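Local structure of transferrin (Manduca sexta, 6WB6) at residues A601-P604 with L605-Q609; R290-V293 with K294-D298. The protein binds a single ferric ion together with a carbonate anion and transports iron as a secreted glycoprotein of the insect. All coordinates share one frame; numbering follows the deposited sequence.

Interaction 1: A601-P604 with L605-Q609; sequences AHTP and LSLAQ
One face of the imidazole of His602 is met by the hydroxyl oxygen of Ser606, which sits 3.3 Å above the ring plane and toward its rim. The pair is an i, i+4 neighbour couple on the helix 597-611, which in this transferrin packs against the antiparallel sheet containing strands 422-428 and 638-641. The ring reaches the serine because CG of His602 stands opposite its own backbone N (chi1 -178°), which sets the ring beside its own carbonyl, on the side where Ser606 stands. That carbonyl oxygen takes two hydrogen bonds: Ser606 N approaches it from 2.8 Å, nearly in line with the C=O bond, while Ser606 OG, 2.9 Å from the same His602 O, comes from above the carbonyl plane. Serine suits the place, being short enough to fold back on its own helix.

Pro604 has no amide hydrogen to give to the preceding turn, so the helix kinks there; its ring rests on Phe425, and its carbonyl still receives Ala608 N. Leu605 N to Ala601 O and Leu607 N to Thr603 O continue the i to i+4 bonding past the missing proline N-H. The small Ala601 lets Phe425 and Val424 of the sheet come close, and Leu605 fills the same side with Leu639 and Thr641. Leu607 faces another way, into Met369, Phe372 and Ala373 of helix 360-375, while the Thr603 hydroxyl is hydrogen-bonded to Pro380 O. Along the sheet-facing side, the methyl CB of Ala601 meets the branch carbon CG of Leu605 at 4.1 Å.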
# COMPACT_ATOMS: atom_id res chain seq x y z
N ALA A 601 0.72 10.90 5.25
CA ALA A 601 0.84 9.45 5.31
C ALA A 601 -0.07 8.77 4.31
O ALA A 601 0.22 7.65 3.89
CB ALA A 601 0.51 8.96 6.73
N HIS A 602 -1.17 9.40 3.91
CA HIS A 602 -2.21 8.64 3.24
C HIS A 602 -1.68 7.96 1.98
O HIS A 602 -1.77 6.74 1.83
CB HIS A 602 -3.40 9.54 2.90
CG HIS A 602 -4.52 8.80 2.26
ND1 HIS A 602 -4.62 8.64 0.89
CD2 HIS A 602 -5.55 8.11 2.80
CE1 HIS A 602 -5.69 7.91 0.62
NE2 HIS A 602 -6.27 7.58 1.76
N THR A 603 -1.14 8.74 1.05
CA THR A 603 -0.77 8.16 -0.24
C THR A 603 0.31 7.09 -0.12
O THR A 603 0.14 6.01 -0.70
CB THR A 603 -0.38 9.25 -1.23
OG1 THR A 603 -1.57 9.91 -1.69
CG2 THR A 603 0.39 8.69 -2.44
N PRO A 604 1.41 7.31 0.60
CA PRO A 604 2.37 6.21 0.75
C PRO A 604 1.81 4.99 1.44
O PRO A 604 2.16 3.86 1.05
CB PRO A 604 3.51 6.83 1.56
CG PRO A 604 3.07 8.21 1.92
CD PRO A 604 2.00 8.61 0.97
N LEU A 605 0.94 5.15 2.46
CA LEU A 605 0.42 3.94 3.12
C LEU A 605 -0.65 3.27 2.27
O LEU A 605 -0.87 2.06 2.41
CB LEU A 605 -0.16 4.25 4.50
CG LEU A 605 0.61 4.98 5.61
CD1 LEU A 605 -0.11 4.71 6.94
CD2 LEU A 605 2.06 4.58 5.73
N SER A 606 -1.33 4.03 1.42
CA SER A 606 -2.25 3.40 0.48
C SER A 606 -1.48 2.63 -0.58
O SER A 606 -1.90 1.56 -1.01
CB SER A 606 -3.15 4.43 -0.19
OG SER A 606 -3.96 5.12 0.76
N LEU A 607 -0.34 3.18 -1.02
CA LEU A 607 0.54 2.43 -1.91
C LEU A 607 1.01 1.15 -1.27
O LEU A 607 0.89 0.07 -1.85
CB LEU A 607 1.75 3.28 -2.30
CG LEU A 607 1.44 4.27 -3.41
CD1 LEU A 607 2.62 5.26 -3.63
CD2 LEU A 607 1.11 3.48 -4.68
N ALA A 608 1.59 1.25 -0.07
CA ALA A 608 2.17 0.08 0.58
C ALA A 608 1.13 -1.01 0.74
O ALA A 608 1.44 -2.20 0.59
CB ALA A 608 2.74 0.48 1.94
N GLN A 609 -0.10 -0.64 1.03
CA GLN A 609 -1.09 -1.67 1.30
C GLN A 609 -1.68 -2.22 0.00
O GLN A 609 -1.87 -3.43 -0.13
CB GLN A 609 -2.13 -1.13 2.26
CG GLN A 609 -3.39 -0.61 1.66
CD GLN A 609 -4.38 -0.22 2.75
OE1 GLN A 609 -4.13 -0.45 3.95
NE2 GLN A 609 -5.50 0.38 2.36

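Interaction 2: R290-V293 with K294-D298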
# COMPACT_ATOMS: atom_id res chain seq x y z
N ARG A 290 -3.69 -13.16 -31.44
CA ARG A 290 -4.97 -13.26 -30.74
C ARG A 290 -5.40 -14.72 -30.61
O ARG A 290 -6.00 -15.13 -29.60
CB ARG A 290 -6.03 -12.48 -31.50
CG ARG A 290 -5.87 -10.96 -31.45
CD ARG A 290 -6.77 -10.28 -32.50
NE ARG A 290 -7.34 -9.02 -32.02
CZ ARG A 290 -7.89 -8.10 -32.81
NH1 ARG A 290 -7.93 -8.28 -34.12
NH2 ARG A 290 -8.40 -6.99 -32.27
N GLU A 291 -5.10 -15.51 -31.64
CA GLU A 291 -5.38 -16.93 -31.64
C GLU A 291 -4.51 -17.65 -30.62
O GLU A 291 -4.96 -18.61 -29.97
CB GLU A 291 -5.16 -17.45 -33.07
CG GLU A 291 -5.06 -18.96 -33.31
CD GLU A 291 -4.04 -19.29 -34.44
OE1 GLU A 291 -2.96 -18.64 -34.49
OE2 GLU A 291 -4.30 -20.18 -35.26
N LYS A 292 -3.26 -17.22 -30.48
CA LYS A 292 -2.37 -17.81 -29.48
C LYS A 292 -2.86 -17.54 -28.06
O LYS A 292 -2.95 -18.46 -27.24
CB LYS A 292 -0.96 -17.26 -29.66
CG LYS A 292 0.01 -17.82 -28.65
CD LYS A 292 0.48 -19.20 -29.01
CE LYS A 292 1.43 -19.68 -27.95
NZ LYS A 292 1.85 -21.07 -28.15
N VAL A 293 -3.13 -16.28 -27.73
CA VAL A 293 -3.61 -15.96 -26.39
C VAL A 293 -4.92 -16.69 -26.10
O VAL A 293 -5.10 -17.28 -25.03
CB VAL A 293 -3.76 -14.43 -26.24
CG1 VAL A 293 -4.32 -14.09 -24.86
CG2 VAL A 293 -2.40 -13.79 -26.42
N LYS A 294 -5.86 -16.66 -27.05
CA LYS A 294 -7.12 -17.38 -26.86
C LYS A 294 -6.87 -18.85 -26.53
O LYS A 294 -7.58 -19.44 -25.71
CB LYS A 294 -8.00 -17.25 -28.11
CG LYS A 294 -8.65 -15.88 -28.29
CD LYS A 294 -9.48 -15.76 -29.58
CE LYS A 294 -10.50 -16.91 -29.77
NZ LYS A 294 -11.49 -17.08 -28.66
N GLN A 295 -5.86 -19.45 -27.17
CA GLN A 295 -5.61 -20.88 -26.95
C GLN A 295 -5.00 -21.14 -25.58
O GLN A 295 -5.38 -22.10 -24.91
CB GLN A 295 -4.70 -21.43 -28.06
CG GLN A 295 -5.48 -21.79 -29.29
CD GLN A 295 -4.62 -21.97 -30.50
OE1 GLN A 295 -3.40 -22.16 -30.39
NE2 GLN A 295 -5.24 -21.92 -31.68
N LEU A 296 -4.06 -20.29 -25.16
CA LEU A 296 -3.51 -20.39 -23.82
C LEU A 296 -4.60 -20.19 -22.77
O LEU A 296 -4.61 -20.88 -21.74
CB LEU A 296 -2.39 -19.35 -23.62
CG LEU A 296 -1.12 -19.57 -24.45
CD1 LEU A 296 -0.21 -18.32 -24.45
CD2 LEU A 296 -0.39 -20.77 -23.88
N ALA A 297 -5.51 -19.23 -23.01
CA ALA A 297 -6.61 -19.00 -22.08
C ALA A 297 -7.47 -20.24 -21.94
O ALA A 297 -7.79 -20.67 -20.82
CB ALA A 297 -7.47 -17.82 -22.55
N ASP A 298 -7.82 -20.85 -23.06
CA ASP A 298 -8.77 -21.95 -23.01
C ASP A 298 -8.13 -23.23 -22.49
O ASP A 298 -8.86 -24.13 -22.07
CB ASP A 298 -9.38 -22.16 -24.39
CG ASP A 298 -10.27 -20.98 -24.82
OD1 ASP A 298 -10.73 -20.24 -23.94
OD2 ASP A 298 -10.50 -20.80 -26.04
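Between Arg290 and Ala297 the backbone is regular alpha-helix, its i to i+4 bonds running from Lys294 N to Arg290 O through Ala297 N to Val293 O (2.8 Å), with Gln295 N also making a weak bond to Lys292 O. Glu291 and Gln295 run alongside each other off the same side of the helix, carboxylate turned 52° from amide, with NE2 of Gln295 passing 3.4 Å from the aliphatic CG of Glu291. The polar ends of both are engaged by Ser27: Gln295 OE1 accepts from Ser27 N, and Glu291 OE1 makes a weak hydrogen bond to Ser27 OG. This is helix 286-300 of the N-terminal transferrin lobe, laid against strands 72-79 and 320-327, where the branched Val293 packs on Gln76 and Tyr78 and the small Ala297 on Val321. Lys292 bends at its second torsion (chi2 79°), which carries its chain across Leu296, CE lying 4.1 Å from CD1 of that leucine, before NZ hydrogen-bonds with Thr25 OG1. The guanidinium of Arg290 leads away from the helix, and its NH2 hydrogen-bonds Phe75 O. The first carbons of Lys294 lie against Arg290 O, CG at 3.0 Å, before the chain bends away.

Overall arrangement
Followed from the N terminus, the chain reaches interaction 2 first, on helix 286-300, and interaction 1 some three hundred residues later, on helix 597-611. Each joins consecutive turns of one helix, so neither closes a loop, and the two stand in series without nesting or crossing. They occupy comparable places in the two transferrin repeats: each helix follows a strand of a four-stranded antiparallel sheet, 275-279 or 587-590, and packs on two strands of that sheet, 72-79 and 320-327 or 422-428 and 638-641. Their centres lie about 37 Å apart. Interaction 1 is buried near the middle of the molecule, with Ser606 also against Pro170 of the first repeat, whereas interaction 2 is partly buried.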